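Local coordinates for protein Nrps/pks (Streptomyces albus, PDB 4OPE) that probably catalyses decarboxylative condensation, the chain-extending step, as a ketosynthase domain of the "AT-less" type I polyketide synthase that makes oxazolomycin, at residues N157-S160 with D164-G167; F81-V86 with I97-V102; V321-L326 with P384-D389. All coordinates share one frame; numbering follows the deposited sequence.

Contact 1: residues N157-S160 with D164-G167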
ATOM      1  N   ASN A 157      -5.100  -3.522   9.233  1.00 38.13           N
ATOM      2  CA  ASN A 157      -4.723  -3.699  10.648  1.00 37.58           C
ATOM      3  C   ASN A 157      -5.866  -4.278  11.487  1.00 37.45           C
ATOM      4  O   ASN A 157      -5.670  -5.153  12.313  1.00 33.96           O
ATOM      5  CB  ASN A 157      -4.337  -2.356  11.258  1.00 37.44           C
ATOM      6  CG  ASN A 157      -3.050  -1.805  10.737  1.00 35.79           C
ATOM      7  OD1 ASN A 157      -2.773  -0.649  10.950  1.00 37.10           O
ATOM      8  ND2 ASN A 157      -2.260  -2.604  10.071  1.00 36.48           N
ATOM      9  N   ARG A 158      -7.062  -3.780  11.247  1.00 37.83           N
ATOM     10  CA  ARG A 158      -8.201  -4.303  11.924  1.00 40.33           C
ATOM     11  C   ARG A 158      -8.433  -5.799  11.596  1.00 37.63           C
ATOM     12  O   ARG A 158      -8.703  -6.624  12.486  1.00 36.45           O
ATOM     13  CB  ARG A 158      -9.412  -3.462  11.596  1.00 45.08           C
ATOM     14  CG  ARG A 158     -10.626  -3.804  12.462  1.00 51.14           C
ATOM     15  CD  ARG A 158     -11.512  -2.586  12.655  1.00 54.00           C
ATOM     16  NE  ARG A 158     -11.358  -2.055  13.994  1.00 60.35           N
ATOM     17  CZ  ARG A 158     -11.451  -0.777  14.348  1.00 64.27           C
ATOM     18  NH1 ARG A 158     -11.682   0.186  13.479  1.00 71.44           N
ATOM     19  NH2 ARG A 158     -11.297  -0.459  15.612  1.00 68.48           N
ATOM     20  N   VAL A 159      -8.297  -6.174  10.348  1.00 34.84           N
ATOM     21  CA  VAL A 159      -8.285  -7.608  10.036  1.00 34.56           C
ATOM     22  C   VAL A 159      -7.162  -8.354  10.812  1.00 33.84           C
ATOM     23  O   VAL A 159      -7.392  -9.397  11.477  1.00 32.20           O
ATOM     24  CB  VAL A 159      -8.191  -7.823   8.522  1.00 33.75           C
ATOM     25  CG1 VAL A 159      -7.827  -9.261   8.184  1.00 34.49           C
ATOM     26  CG2 VAL A 159      -9.528  -7.494   7.925  1.00 34.12           C
ATOM     27  N   SER A 160      -5.956  -7.812  10.747  1.00 32.73           N
ATOM     28  CA  SER A 160      -4.854  -8.468  11.410  1.00 35.47           C
ATOM     29  C   SER A 160      -5.114  -8.659  12.934  1.00 36.98           C
ATOM     30  O   SER A 160      -4.792  -9.696  13.503  1.00 37.67           O
ATOM     31  CB  SER A 160      -3.539  -7.728  11.140  1.00 35.34           C
ATOM     32  OG  SER A 160      -3.125  -7.908   9.788  1.00 34.12           O
ATOM     33  N   ASP A 164      -6.051 -12.356  14.470  1.00 35.28           N
ATOM     34  CA  ASP A 164      -4.755 -12.667  15.011  1.00 37.49           C
ATOM     35  C   ASP A 164      -3.771 -13.044  13.929  1.00 36.74           C
ATOM     36  O   ASP A 164      -3.171 -14.127  13.939  1.00 36.93           O
ATOM     37  CB  ASP A 164      -4.872 -13.753  16.082  1.00 39.78           C
ATOM     38  CG  ASP A 164      -3.641 -13.823  17.011  1.00 42.90           C
ATOM     39  OD1 ASP A 164      -2.739 -12.953  16.929  1.00 44.94           O
ATOM     40  OD2 ASP A 164      -3.549 -14.791  17.804  1.00 49.51           O
ATOM     41  N   PHE A 165      -3.630 -12.153  12.963  1.00 36.57           N
ATOM     42  CA  PHE A 165      -2.678 -12.366  11.887  1.00 37.66           C
ATOM     43  C   PHE A 165      -1.451 -11.490  12.138  1.00 38.22           C
ATOM     44  O   PHE A 165      -1.519 -10.252  12.073  1.00 39.09           O
ATOM     45  CB  PHE A 165      -3.322 -12.044  10.525  1.00 38.08           C
ATOM     46  CG  PHE A 165      -4.423 -12.983  10.109  1.00 37.93           C
ATOM     47  CD1 PHE A 165      -4.504 -14.270  10.620  1.00 38.60           C
ATOM     48  CD2 PHE A 165      -5.374 -12.571   9.185  1.00 36.59           C
ATOM     49  CE1 PHE A 165      -5.516 -15.115  10.237  1.00 39.09           C
ATOM     50  CE2 PHE A 165      -6.369 -13.408   8.780  1.00 36.57           C
ATOM     51  CZ  PHE A 165      -6.456 -14.684   9.313  1.00 38.67           C
ATOM     52  N   ASP A 166      -0.330 -12.122  12.458  1.00 39.32           N
ATOM     53  CA  ASP A 166       0.834 -11.360  12.918  1.00 41.22           C
ATOM     54  C   ASP A 166       1.945 -11.358  11.876  1.00 39.05           C
ATOM     55  O   ASP A 166       3.073 -11.086  12.155  1.00 40.49           O
ATOM     56  CB  ASP A 166       1.283 -11.821  14.322  1.00 43.32           C
ATOM     57  CG  ASP A 166       1.789 -13.266  14.366  1.00 47.97           C
ATOM     58  OD1 ASP A 166       1.837 -13.964  13.305  1.00 47.24           O
ATOM     59  OD2 ASP A 166       2.153 -13.700  15.500  1.00 51.54           O
ATOM     60  N   GLY A 167       1.583 -11.657  10.646  1.00 37.65           N
ATOM     61  CA  GLY A 167       2.417 -11.346   9.507  1.00 36.24           C
ATOM     62  C   GLY A 167       2.273  -9.889   9.112  1.00 34.22           C
ATOM     63  O   GLY A 167       1.619  -9.088   9.802  1.00 33.67           O
TER
HETATM   64  O   HOH W   1      -1.309  -9.578   9.469  1.00 29.94           O

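Contact 2: residues F81-V86 with I97-V102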
ATOM      1  N   PHE A  81     -17.790  -8.181  15.890  1.00 39.98           N
ATOM      2  CA  PHE A  81     -16.410  -7.707  15.826  1.00 41.56           C
ATOM      3  C   PHE A  81     -15.913  -6.878  17.002  1.00 42.97           C
ATOM      4  O   PHE A  81     -14.923  -6.221  16.855  1.00 42.29           O
ATOM      5  CB  PHE A  81     -16.189  -6.974  14.505  1.00 39.80           C
ATOM      6  CG  PHE A  81     -16.326  -7.878  13.325  1.00 36.91           C
ATOM      7  CD1 PHE A  81     -15.328  -8.806  13.037  1.00 36.90           C
ATOM      8  CD2 PHE A  81     -17.455  -7.854  12.564  1.00 34.39           C
ATOM      9  CE1 PHE A  81     -15.455  -9.668  11.963  1.00 35.96           C
ATOM     10  CE2 PHE A  81     -17.579  -8.696  11.499  1.00 35.45           C
ATOM     11  CZ  PHE A  81     -16.589  -9.610  11.189  1.00 34.29           C
ATOM     12  N   ARG A  82     -16.598  -6.931  18.145  1.00 46.37           N
ATOM     13  CA  ARG A  82     -16.148  -6.285  19.377  0.50 47.67           C
ATOM     14  C   ARG A  82     -15.895  -4.793  19.209  1.00 48.24           C
ATOM     15  O   ARG A  82     -14.843  -4.261  19.564  1.00 48.87           O
ATOM     16  CB  ARG A  82     -14.903  -6.989  19.944  0.50 49.06           C
ATOM     17  CG  ARG A  82     -15.148  -8.442  20.328  0.50 49.92           C
ATOM     18  CD  ARG A  82     -14.091  -8.960  21.302  0.50 51.10           C
ATOM     19  NE  ARG A  82     -14.184 -10.410  21.468  0.50 49.63           N
ATOM     20  CZ  ARG A  82     -14.832 -10.996  22.457  0.50 48.89           C
ATOM     21  NH1 ARG A  82     -14.901 -12.319  22.522  0.50 47.33           N
ATOM     22  NH2 ARG A  82     -15.407 -10.243  23.379  0.50 50.77           N
HETATM   23  N   MSE A  83     -16.871  -4.105  18.672  1.00 49.37           N
HETATM   24  CA  MSE A  83     -16.743  -2.677  18.529  1.00 49.36           C
HETATM   25  C   MSE A  83     -18.105  -2.122  18.821  1.00 48.66           C
HETATM   26  O   MSE A  83     -19.120  -2.779  18.688  1.00 48.64           O
HETATM   27  CB  MSE A  83     -16.071  -2.372  17.179  1.00 50.60           C
HETATM   28  CG  MSE A  83     -16.999  -1.813  16.099  1.00 54.60           C
HETATM   29 SE   MSE A  83     -16.125  -1.357  14.354  0.68 58.89          SE
HETATM   30  CE  MSE A  83     -14.703  -2.699  14.324  1.00 49.09           C
ATOM     31  N   SER A  84     -18.111  -0.897  19.299  1.00 52.21           N
ATOM     32  CA  SER A  84     -19.334  -0.175  19.579  1.00 49.75           C
ATOM     33  C   SER A  84     -20.041   0.205  18.298  1.00 48.28           C
ATOM     34  O   SER A  84     -19.406   0.421  17.256  1.00 44.68           O
ATOM     35  CB  SER A  84     -18.997   1.103  20.327  1.00 48.99           C
ATOM     36  OG  SER A  84     -18.129   1.890  19.547  1.00 51.63           O
ATOM     37  N   GLN A  85     -21.358   0.313  18.408  1.00 49.26           N
ATOM     38  CA  GLN A  85     -22.200   0.860  17.351  1.00 51.54           C
ATOM     39  C   GLN A  85     -21.698   2.236  16.874  1.00 50.32           C
ATOM     40  O   GLN A  85     -21.682   2.516  15.684  1.00 49.06           O
ATOM     41  CB  GLN A  85     -23.638   0.970  17.864  1.00 53.17           C
ATOM     42  CG  GLN A  85     -24.559   1.848  17.033  1.00 55.42           C
ATOM     43  CD  GLN A  85     -24.818   1.262  15.672  1.00 57.66           C
ATOM     44  OE1 GLN A  85     -24.803   0.045  15.505  1.00 58.45           O
ATOM     45  NE2 GLN A  85     -25.067   2.123  14.685  1.00 58.96           N
ATOM     46  N   VAL A  86     -21.307   3.079  17.817  1.00 51.70           N
ATOM     47  CA  VAL A  86     -20.910   4.437  17.504  1.00 52.83           C
ATOM     48  C   VAL A  86     -19.605   4.411  16.736  1.00 50.36           C
ATOM     49  O   VAL A  86     -19.480   5.094  15.718  1.00 48.56           O
ATOM     50  CB  VAL A  86     -20.897   5.386  18.771  1.00 56.22           C
ATOM     51  CG1 VAL A  86     -19.692   6.334  18.833  1.00 56.07           C
ATOM     52  CG2 VAL A  86     -22.175   6.232  18.790  1.00 58.91           C
ATOM     53  N   ILE A  97     -16.840  -3.980   5.735  1.00 38.82           N
ATOM     54  CA  ILE A  97     -17.185  -5.014   4.790  1.00 36.73           C
ATOM     55  C   ILE A  97     -16.031  -5.964   4.584  1.00 34.99           C
ATOM     56  O   ILE A  97     -16.217  -7.181   4.477  1.00 35.89           O
ATOM     57  CB  ILE A  97     -17.629  -4.379   3.483  1.00 37.91           C
ATOM     58  CG1 ILE A  97     -19.010  -3.769   3.727  1.00 39.59           C
ATOM     59  CG2 ILE A  97     -17.648  -5.412   2.365  1.00 38.41           C
ATOM     60  CD1 ILE A  97     -19.602  -3.089   2.520  1.00 41.84           C
ATOM     61  N   PHE A  98     -14.832  -5.422   4.527  1.00 31.74           N
ATOM     62  CA  PHE A  98     -13.690  -6.272   4.377  1.00 31.67           C
ATOM     63  C   PHE A  98     -13.506  -7.251   5.564  1.00 31.61           C
ATOM     64  O   PHE A  98     -13.024  -8.366   5.393  1.00 29.25           O
ATOM     65  CB  PHE A  98     -12.446  -5.432   4.166  1.00 31.99           C
ATOM     66  CG  PHE A  98     -11.291  -6.201   3.670  1.00 31.96           C
ATOM     67  CD1 PHE A  98     -11.347  -6.848   2.454  1.00 32.80           C
ATOM     68  CD2 PHE A  98     -10.165  -6.297   4.397  1.00 33.80           C
ATOM     69  CE1 PHE A  98     -10.275  -7.591   1.977  1.00 32.87           C
ATOM     70  CE2 PHE A  98      -9.081  -7.041   3.922  1.00 34.88           C
ATOM     71  CZ  PHE A  98      -9.146  -7.690   2.712  1.00 32.71           C
ATOM     72  N   LEU A  99     -13.918  -6.845   6.749  1.00 30.96           N
ATOM     73  CA  LEU A  99     -13.864  -7.742   7.874  1.00 31.83           C
ATOM     74  C   LEU A  99     -14.778  -8.937   7.661  1.00 32.12           C
ATOM     75  O   LEU A  99     -14.382 -10.101   7.858  1.00 32.16           O
ATOM     76  CB  LEU A  99     -14.289  -7.036   9.131  1.00 33.70           C
ATOM     77  CG  LEU A  99     -13.215  -6.368   9.940  1.00 36.18           C
ATOM     78  CD1 LEU A  99     -13.937  -5.499  10.941  1.00 38.37           C
ATOM     79  CD2 LEU A  99     -12.327  -7.374  10.655  1.00 36.83           C
ATOM     80  N   GLN A 100     -15.999  -8.672   7.226  1.00 31.95           N
ATOM     81  CA  GLN A 100     -16.897  -9.778   6.930  1.00 32.60           C
ATOM     82  C   GLN A 100     -16.366 -10.639   5.775  1.00 31.61           C
ATOM     83  O   GLN A 100     -16.447 -11.864   5.838  1.00 31.87           O
ATOM     84  CB  GLN A 100     -18.313  -9.281   6.700  1.00 33.85           C
ATOM     85  CG  GLN A 100     -18.849  -8.499   7.923  1.00 37.08           C
ATOM     86  CD  GLN A 100     -20.258  -7.925   7.699  1.00 39.49           C
ATOM     87  OE1 GLN A 100     -20.627  -7.664   6.593  1.00 39.28           O
ATOM     88  NE2 GLN A 100     -21.007  -7.690   8.759  1.00 42.46           N
ATOM     89  N   THR A 101     -15.781 -10.011   4.759  1.00 29.92           N
ATOM     90  CA  THR A 101     -15.197 -10.740   3.653  1.00 29.19           C
ATOM     91  C   THR A 101     -14.116 -11.674   4.133  1.00 29.01           C
ATOM     92  O   THR A 101     -14.087 -12.845   3.783  1.00 30.13           O
ATOM     93  CB  THR A 101     -14.623  -9.753   2.639  1.00 30.38           C
ATOM     94  OG1 THR A 101     -15.706  -8.984   2.097  1.00 32.32           O
ATOM     95  CG2 THR A 101     -13.855 -10.455   1.536  1.00 29.19           C
ATOM     96  N   VAL A 102     -13.242 -11.207   4.996  1.00 29.36           N
ATOM     97  CA  VAL A 102     -12.183 -12.103   5.469  1.00 29.43           C
ATOM     98  C   VAL A 102     -12.749 -13.266   6.248  1.00 29.20           C
ATOM     99  O   VAL A 102     -12.308 -14.410   6.086  1.00 29.87           O
ATOM    100  CB  VAL A 102     -11.103 -11.374   6.255  1.00 28.89           C
ATOM    101  CG1 VAL A 102     -10.075 -12.358   6.776  1.00 28.98           C
ATOM    102  CG2 VAL A 102     -10.430 -10.378   5.323  1.00 28.05           C
TER

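Contact 3: residues V321-L326 with P384-D389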
ATOM      1  N   VAL A 321      -5.537   0.034 -26.969  1.00 38.03           N
ATOM      2  CA  VAL A 321      -4.222  -0.002 -26.356  1.00 39.13           C
ATOM      3  C   VAL A 321      -3.975  -1.347 -25.689  1.00 37.90           C
ATOM      4  O   VAL A 321      -2.878  -1.873 -25.776  1.00 38.37           O
ATOM      5  CB  VAL A 321      -4.045   1.159 -25.359  1.00 40.69           C
ATOM      6  CG1 VAL A 321      -2.856   0.955 -24.423  1.00 40.31           C
ATOM      7  CG2 VAL A 321      -3.894   2.455 -26.144  1.00 41.90           C
ATOM      8  N   GLU A 322      -4.986  -1.905 -25.040  1.00 37.40           N
ATOM      9  CA  GLU A 322      -4.833  -3.201 -24.391  1.00 38.06           C
ATOM     10  C   GLU A 322      -4.513  -4.280 -25.422  1.00 38.57           C
ATOM     11  O   GLU A 322      -3.636  -5.127 -25.224  1.00 38.03           O
ATOM     12  CB  GLU A 322      -6.074  -3.568 -23.603  1.00 37.84           C
ATOM     13  CG  GLU A 322      -5.933  -4.872 -22.838  1.00 40.55           C
ATOM     14  CD  GLU A 322      -6.957  -5.079 -21.700  1.00 42.71           C
ATOM     15  OE1 GLU A 322      -7.977  -4.339 -21.619  1.00 42.25           O
ATOM     16  OE2 GLU A 322      -6.718  -6.007 -20.860  1.00 42.52           O
ATOM     17  N   ILE A 323      -5.183  -4.221 -26.551  1.00 38.28           N
ATOM     18  CA  ILE A 323      -4.902  -5.198 -27.570  1.00 40.44           C
ATOM     19  C   ILE A 323      -3.485  -5.045 -28.141  1.00 41.05           C
ATOM     20  O   ILE A 323      -2.776  -6.024 -28.387  1.00 45.55           O
ATOM     21  CB  ILE A 323      -5.957  -5.177 -28.679  1.00 39.47           C
ATOM     22  CG1 ILE A 323      -7.348  -5.405 -28.106  1.00 40.22           C
ATOM     23  CG2 ILE A 323      -5.668  -6.277 -29.663  1.00 39.61           C
ATOM     24  CD1 ILE A 323      -7.499  -6.704 -27.323  1.00 40.83           C
ATOM     25  N   THR A 324      -3.059  -3.824 -28.345  1.00 39.05           N
ATOM     26  CA  THR A 324      -1.732  -3.601 -28.837  1.00 39.18           C
ATOM     27  C   THR A 324      -0.692  -4.100 -27.859  1.00 39.60           C
ATOM     28  O   THR A 324       0.304  -4.641 -28.273  1.00 41.57           O
ATOM     29  CB  THR A 324      -1.515  -2.122 -29.019  1.00 39.43           C
ATOM     30  OG1 THR A 324      -2.559  -1.631 -29.857  1.00 42.70           O
ATOM     31  CG2 THR A 324      -0.152  -1.843 -29.623  1.00 38.56           C
ATOM     32  N   GLY A 325      -0.911  -3.901 -26.561  1.00 39.24           N
ATOM     33  CA  GLY A 325       0.001  -4.412 -25.534  1.00 38.82           C
ATOM     34  C   GLY A 325       0.147  -5.917 -25.641  1.00 40.12           C
ATOM     35  O   GLY A 325       1.263  -6.442 -25.602  1.00 41.84           O
ATOM     36  N   LEU A 326      -0.979  -6.606 -25.795  1.00 39.48           N
ATOM     37  CA  LEU A 326      -0.992  -8.036 -25.899  1.00 39.95           C
ATOM     38  C   LEU A 326      -0.217  -8.489 -27.113  1.00 40.02           C
ATOM     39  O   LEU A 326       0.648  -9.362 -27.001  1.00 41.94           O
ATOM     40  CB  LEU A 326      -2.414  -8.553 -25.988  1.00 41.25           C
ATOM     41  CG  LEU A 326      -3.213  -8.521 -24.680  1.00 41.28           C
ATOM     42  CD1 LEU A 326      -4.677  -8.627 -24.988  1.00 42.24           C
ATOM     43  CD2 LEU A 326      -2.848  -9.663 -23.767  1.00 42.66           C
ATOM     44  N   PRO A 384     -14.431  -1.678 -33.855  1.00 43.46           N
ATOM     45  CA  PRO A 384     -13.798  -1.914 -35.146  1.00 44.14           C
ATOM     46  C   PRO A 384     -12.376  -1.453 -35.218  1.00 47.05           C
ATOM     47  O   PRO A 384     -11.703  -1.838 -36.158  1.00 49.80           O
ATOM     48  CB  PRO A 384     -14.641  -1.089 -36.104  1.00 43.16           C
ATOM     49  CG  PRO A 384     -15.144   0.014 -35.278  1.00 42.56           C
ATOM     50  CD  PRO A 384     -15.332  -0.524 -33.893  1.00 42.44           C
ATOM     51  N   HIS A 385     -11.907  -0.660 -34.251  1.00 47.13           N
ATOM     52  CA  HIS A 385     -10.510  -0.184 -34.273  1.00 49.75           C
ATOM     53  C   HIS A 385      -9.506  -1.095 -33.554  1.00 51.15           C
ATOM     54  O   HIS A 385      -8.359  -0.689 -33.365  1.00 50.91           O
ATOM     55  CB  HIS A 385     -10.404   1.205 -33.653  1.00 48.09           C
ATOM     56  CG  HIS A 385     -11.438   2.149 -34.154  1.00 49.17           C
ATOM     57  ND1 HIS A 385     -12.378   2.735 -33.327  1.00 50.94           N
ATOM     58  CD2 HIS A 385     -11.707   2.588 -35.401  1.00 49.90           C
ATOM     59  CE1 HIS A 385     -13.187   3.495 -34.043  1.00 50.28           C
ATOM     60  NE2 HIS A 385     -12.806   3.413 -35.307  1.00 54.06           N
ATOM     61  N   LEU A 386      -9.918  -2.285 -33.125  1.00 49.69           N
ATOM     62  CA  LEU A 386      -8.992  -3.198 -32.410  1.00 50.64           C
ATOM     63  C   LEU A 386      -8.259  -4.106 -33.354  1.00 55.80           C
ATOM     64  O   LEU A 386      -7.121  -4.530 -33.059  1.00 51.10           O
ATOM     65  CB  LEU A 386      -9.740  -4.126 -31.480  1.00 48.27           C
ATOM     66  CG  LEU A 386     -10.705  -3.527 -30.484  1.00 46.94           C
ATOM     67  CD1 LEU A 386     -11.515  -4.659 -29.889  1.00 46.88           C
ATOM     68  CD2 LEU A 386      -9.945  -2.737 -29.431  1.00 44.85           C
ATOM     69  N   ASP A 387      -8.971  -4.467 -34.435  1.00 60.91           N
ATOM     70  CA  ASP A 387      -8.489  -5.407 -35.440  1.00 66.61           C
ATOM     71  C   ASP A 387      -8.165  -6.777 -34.840  1.00 61.02           C
ATOM     72  O   ASP A 387      -7.130  -7.367 -35.143  1.00 54.68           O
ATOM     73  CB  ASP A 387      -7.261  -4.824 -36.170  1.00 75.04           C
ATOM     74  CG  ASP A 387      -6.971  -5.530 -37.502  1.00 83.47           C
ATOM     75  OD1 ASP A 387      -7.939  -5.965 -38.190  1.00 77.07           O
ATOM     76  OD2 ASP A 387      -5.764  -5.645 -37.843  1.00 93.78           O
ATOM     77  N   LEU A 388      -9.070  -7.272 -33.994  1.00 62.13           N
ATOM     78  CA  LEU A 388      -8.877  -8.541 -33.280  1.00 61.52           C
ATOM     79  C   LEU A 388      -8.527  -9.736 -34.142  1.00 65.09           C
ATOM     80  O   LEU A 388      -7.803 -10.637 -33.713  1.00 59.67           O
ATOM     81  CB  LEU A 388     -10.144  -8.912 -32.544  1.00 61.83           C
ATOM     82  CG  LEU A 388     -10.268  -8.378 -31.127  1.00 61.38           C
ATOM     83  CD1 LEU A 388     -11.515  -8.987 -30.517  1.00 62.48           C
ATOM     84  CD2 LEU A 388      -9.043  -8.692 -30.289  1.00 59.22           C
ATOM     85  N   ASP A 389      -9.045  -9.724 -35.362  1.00 69.38           N
ATOM     86  CA  ASP A 389      -9.062 -10.891 -36.228  1.00 74.61           C
ATOM     87  C   ASP A 389      -7.661 -11.184 -36.719  1.00 70.60           C
ATOM     88  O   ASP A 389      -7.320 -12.333 -37.019  1.00 67.90           O
ATOM     89  CB  ASP A 389     -10.034 -10.638 -37.386  1.00 87.12           C
ATOM     90  CG  ASP A 389     -11.267  -9.803 -36.948  1.00 94.17           C
ATOM     91  OD1 ASP A 389     -11.097  -8.583 -36.670  1.00103.22           O
ATOM     92  OD2 ASP A 389     -12.383 -10.369 -36.848  1.00 87.31           O
TER

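Contact 1: residues N157-S160 with D164-G167
Phe165 N donates to Ser160 O at 2.8 Å and lies in the carbonyl plane, on a lone pair, with an N-H...O angle of 159°. The same carbonyl comes within 3.1 Å of Asp164 N. Asp164 takes a positive phi of 61°, and the backbone turns away from the helix axis there. This is a Schellman motif, and it ends helix 152-163. The turn sets Phe165 back against the last helical turn. Its CB lies 4.0 Å from Ser160 CA. The ring lies beside Val159, whose CG1 comes obliquely to Phe165 CD2 at 4.2 Å. Val159 and Phe165 also share Val123 of strand 121-126, so the helix end and the loop lie on the same strand of the thiolase-type core. On the polar side, Ser160 OG stands beside its own backbone N, chi1 -71°, and is 2.5 Å from a water. That water can donate to Phe165 O, 2.7 Å away, or to Gly167 O, 3.0 Å away. Ser160 OG also bonds to Ser169 OG, at the start of strand 169-173. Asp164 OD1 accepts a hydrogen bond from Ala275 N of the second subunit, and Asn157 ND2 bonds to Ser427 OG of that subunit.

Contact 2: residues F81-V86 with I97-V102
Leu99 lies against one face of the Phe81 ring, and its CB and both its methyls find ring atoms there. Leu99 CB stands over the face, displaced toward the rim, 4.2 Å from the Phe81 ring centroid and 18° off the ring normal. This is a CH-pi contact. Further out, Leu99 CD1 comes to Phe81 CG at 4.1 Å and also nears the methyl of Met83, a selenomethionine in this crystal, with CE at 4.5 Å from CD1. The other branch, Leu99 CD2, sits 4.1 Å from Phe81 CE1. The two side chains slide past each other in opposite directions. The loop 81-84, which leads into helix 85-90, packs on helix 93-108; Ser84 is the N-cap of helix 85-90, its OG accepting from Glu87 N. Beside Leu99, Gln100 puts its CG next to the backbone N, chi1 -58°. From there Gln100 CG meets Phe81 CE2 obliquely at 3.8 Å, and the rest of the chain runs on extended, at about a right angle to the Phe81 side chain. Phe76, Phe162 and Phe570 also meet the Phe81 ring. Phe570 belongs to a YPFARERCW sequence that resembles the linker wrapped back over the ketosynthase in related synthases.

Contact 3: residues V321-L326 with P384-D389
Ile323 reaches across to Leu386 and Leu388 because its CG1 stands beside the backbone N, chi1 -57°, while CG2 takes the place opposite that N. The second torsion then folds CD1 over instead of extending it, chi2 -57°. The longer branch therefore offers two carbons to two different leucines. Ile323 CG1 meets Leu386 CD2 at 4.0 Å. Ile323 CD1 meets Leu388 CD2 at 3.9 Å. The short branch joins in: Ile323 CG2 is 4.2 Å from Leu388 CD2 and 4.1 Å from Leu386 O. Both leucines cross the isoleucine side chain at about a right angle, each touching with one methyl. Asp387 between them has a positive phi of 59°, and the leucines on its two flanks both bear on Ile323. No hydrogen bond spans the two segments; the side-chain contacts are apolar, and the touching residues are buried. An alanine in place of Ile323 would keep CB alone and is likely to leave the CD2 methyls of both leucines without their partner, opening a gap between helix and loop. Phe230 touches Ile323 as well. One residue back, Glu322, through both carboxylate oxygens, accepts from the backbone N atoms of His311 and Gly312, which joins the helix to the start of the HGTGT motif; in ketosynthases this motif carries an active-site histidine. Helix 318-329 follows strand 308-309 and leads to the parallel strand 340-343, a beta-alpha-beta crossover. Leu326 lies on Ile291 of helix 284-298 and on Phe393. Leu388 also rests on Phe393, in strand 393-395, an outermost strand of the sheet within this chain.

Contacts 1 and 2 are neighbours, with centres 13 Å apart, and they touch directly. Val159 joins them: its CG2 lies 3.8 Å from Phe98 CD2 and 3.9 Å from Leu99 CD2. Leu99 therefore serves helix 152-163 as well as the loop at 81-84. Arg158 packs on Met83 and forms a salt bridge with Glu95. Contact 3 lies on the opposite side of the chain's centre, about 42 Å from contact 1 and 43 Å from contact 2, centre to centre. Its nearest atoms are about 29 Å and 23 Å from theirs. Contact 1 borders the second subunit; contact 3, away from that interface, adjoins the HGTGT loop of the probable active site through Glu322.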